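Long-range contact in cytochrome c' (Thermochromatium tepidum, PDB 3VRC), which carries a covalently bound heme c with an iron centre and probably serves in electron transfer in a purple photosynthetic bacterium: residues V39-N44 against L98-T104. Numbering follows the deposited sequence. Where two conformers were deposited one is given.
Sequences VRAAAN and LAAAAAT
The helical segments 39-44 and 98-103 run nearly antiparallel, at 167°, with their axes 8.4 Å apart at the closest approach, and R40 lies across from A102 and A43 across from A99. Alanines make this close spacing possible. The CB of A43 packs on the CB of A102 at 3.7 Å and also rests against the CA of A99. V39 CG1 touches A102 CB on the inner side, and L98 CG reaches A43 CB at 4.0 Å. R40 works at the more exposed border. Its chain, extended from CG to NE, carries the guanidinium over the carbonyl of A102. R40 CG lies 3.3 Å from A102 O, which also sits over one face of the guanidinium. In the conformer given, NH2 of R40 donates to A103 O at 3.0 Å, approaching from above the carbonyl plane. N44 OD1 touches A99 CB, and a water modelled at two close positions, probably alternatives, bridges N44 OD1 and A99 O. On the inner side, V39 and L98 both reach V110 of helix 107-128, and the L98 side chain is about 7 Å from the heme. The contact thus pairs helices 36-50 and 81-103 within the antiparallel four-helix bundle of cytochrome c'.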
ATOM      1  N   VAL B  39      -4.219  10.555  10.685  1.00  9.06           N
ATOM      2  CA  VAL B  39      -3.339  11.179   9.704  1.00  8.94           C
ATOM      3  C   VAL B  39      -1.956  10.574   9.717  1.00  8.93           C
ATOM      4  O   VAL B  39      -1.371  10.362   8.656  1.00  9.68           O
ATOM      5  CB  VAL B  39      -3.357  12.711   9.889  1.00  9.95           C
ATOM      6  CG1 VAL B  39      -2.341  13.367   8.995  1.00 10.51           C
ATOM      7  CG2 VAL B  39      -4.756  13.235   9.613  1.00 10.09           C
ATOM      8  N   ARG B  40      -1.411  10.292  10.887  1.00  9.81           N
ATOM      9  CA  ARG B  40      -0.130   9.565  11.000  0.80 10.41           C
ATOM     10  C   ARG B  40      -0.189   8.269  10.223  1.00  9.69           C
ATOM     11  O   ARG B  40       0.690   7.958   9.420  1.00 10.60           O
ATOM     12  CB  ARG B  40       0.175   9.230  12.481  0.80 12.03           C
ATOM     13  CG  ARG B  40       0.743  10.398  13.261  0.80 15.34           C
ATOM     14  CD  ARG B  40       1.044   9.957  14.722  0.80 22.27           C
ATOM     15  NE  ARG B  40       1.567  11.079  15.505  0.80 22.13           N
ATOM     16  CZ  ARG B  40       0.850  11.929  16.243  0.80 19.56           C
ATOM     17  NH1 ARG B  40      -0.465  11.742  16.445  0.80 20.81           N
ATOM     18  NH2 ARG B  40       1.471  12.923  16.858  0.80 22.73           N
ATOM     19  N   ALA B  41      -1.208   7.461  10.472  1.00  9.49           N
ATOM     20  CA  ALA B  41      -1.287   6.141   9.832  1.00 10.26           C
ATOM     21  C   ALA B  41      -1.375   6.313   8.299  1.00  9.17           C
ATOM     22  O   ALA B  41      -0.741   5.576   7.544  1.00  9.78           O
ATOM     23  CB  ALA B  41      -2.493   5.387  10.377  1.00 11.96           C
ATOM     24  N   ALA B  42      -2.201   7.239   7.843  1.00  9.05           N
ATOM     25  CA  ALA B  42      -2.384   7.474   6.409  1.00  9.18           C
ATOM     26  C   ALA B  42      -1.106   7.983   5.772  1.00  7.92           C
ATOM     27  O   ALA B  42      -0.716   7.531   4.683  1.00  8.48           O
ATOM     28  CB  ALA B  42      -3.509   8.434   6.200  1.00  9.76           C
ATOM     29  N   ALA B  43      -0.460   8.960   6.408  1.00  8.43           N
ATOM     30  CA  ALA B  43       0.793   9.505   5.887  1.00  9.21           C
ATOM     31  C   ALA B  43       1.872   8.436   5.832  1.00  8.76           C
ATOM     32  O   ALA B  43       2.683   8.410   4.911  1.00  8.53           O
ATOM     33  CB  ALA B  43       1.258  10.662   6.748  1.00  9.73           C
ATOM     34  N   ASN B  44       1.886   7.532   6.836  1.00  9.03           N
ATOM     35  CA  ASN B  44       2.901   6.458   6.819  1.00  9.44           C
ATOM     36  C   ASN B  44       2.685   5.540   5.600  1.00  8.53           C
ATOM     37  O   ASN B  44       3.692   5.054   5.061  1.00  9.06           O
ATOM     38  CB  ASN B  44       2.829   5.658   8.109  1.00 10.00           C
ATOM     39  CG  ASN B  44       3.376   6.426   9.294  1.00 11.59           C
ATOM     40  OD1 ASN B  44       3.968   7.494   9.147  1.00 11.94           O
ATOM     41  ND2 ASN B  44       3.176   5.850  10.460  1.00 14.58           N
ATOM     42  N   LEU B  98       5.750  14.428   4.488  1.00 10.79           N
ATOM     43  CA  LEU B  98       4.391  14.339   4.990  1.00 10.38           C
ATOM     44  C   LEU B  98       4.291  13.434   6.209  1.00 10.59           C
ATOM     45  O   LEU B  98       3.620  13.775   7.186  1.00 10.82           O
ATOM     46  CB  LEU B  98       3.506  13.867   3.842  1.00 11.38           C
ATOM     47  CG  LEU B  98       2.039  13.583   4.205  1.00 11.10           C
ATOM     48  CD1 LEU B  98       1.367  14.806   4.813  1.00 12.82           C
ATOM     49  CD2 LEU B  98       1.317  13.045   2.964  1.00 13.32           C
ATOM     50  N   ALA B  99       4.943  12.270   6.189  1.00 10.58           N
ATOM     51  CA  ALA B  99       4.933  11.410   7.363  1.00 11.02           C
ATOM     52  C   ALA B  99       5.626  12.100   8.559  1.00 10.56           C
ATOM     53  O   ALA B  99       5.162  11.971   9.690  1.00 11.19           O
ATOM     54  CB  ALA B  99       5.639  10.062   7.034  1.00 12.80           C
ATOM     55  N   ALA B 100       6.722  12.819   8.305  1.00 11.94           N
ATOM     56  CA  ALA B 100       7.357  13.548   9.405  1.00 12.52           C
ATOM     57  C   ALA B 100       6.440  14.658   9.937  1.00 13.03           C
ATOM     58  O   ALA B 100       6.307  14.799  11.179  1.00 13.89           O
ATOM     59  CB  ALA B 100       8.688  14.123   8.930  1.00 14.67           C
ATOM     60  N   ALA B 101       5.740  15.398   9.082  1.00 12.33           N
ATOM     61  CA  ALA B 101       4.804  16.419   9.529  1.00 12.63           C
ATOM     62  C   ALA B 101       3.686  15.777  10.324  1.00 11.62           C
ATOM     63  O   ALA B 101       3.289  16.287  11.393  1.00 12.41           O
ATOM     64  CB  ALA B 101       4.257  17.203   8.363  1.00 14.14           C
ATOM     65  N   ALA B 102       3.159  14.649   9.867  1.00 11.37           N
ATOM     66  CA  ALA B 102       2.061  14.011  10.566  1.00 11.22           C
ATOM     67  C   ALA B 102       2.504  13.525  11.935  1.00 11.60           C
ATOM     68  O   ALA B 102       1.721  13.579  12.905  1.00 12.53           O
ATOM     69  CB  ALA B 102       1.536  12.834   9.758  1.00 11.42           C
ATOM     70  N   ALA B 103       3.745  13.085  12.085  1.00 11.44           N
ATOM     71  CA  ALA B 103       4.266  12.633  13.363  1.00 12.76           C
ATOM     72  C   ALA B 103       4.197  13.753  14.410  1.00 13.95           C
ATOM     73  O   ALA B 103       4.118  13.492  15.612  1.00 15.69           O
ATOM     74  CB  ALA B 103       5.689  12.118  13.197  1.00 15.02           C
ATOM     75  N   THR B 104       4.275  15.019  13.984  1.00 13.45           N
ATOM     76  CA  THR B 104       4.260  16.147  14.947  1.00 14.59           C
ATOM     77  C   THR B 104       2.841  16.364  15.466  1.00 13.64           C
ATOM     78  O   THR B 104       2.678  17.070  16.471  1.00 14.85           O
ATOM     79  CB  THR B 104       4.698  17.463  14.270  1.00 13.40           C
ATOM     80  OG1 THR B 104       3.727  18.012  13.408  1.00 13.94           O
ATOM     81  CG2 THR B 104       6.038  17.427  13.591  1.00 16.18           C
TER
HETATM   82  O   HOH W   1       1.692  14.939  19.024  1.00 29.71           O
HETATM   83  O   HOH W   2       3.409   9.870  10.672  0.50 11.92           O
HETATM   84  O   HOH W   3       4.509   9.537  10.856  0.30 12.69           O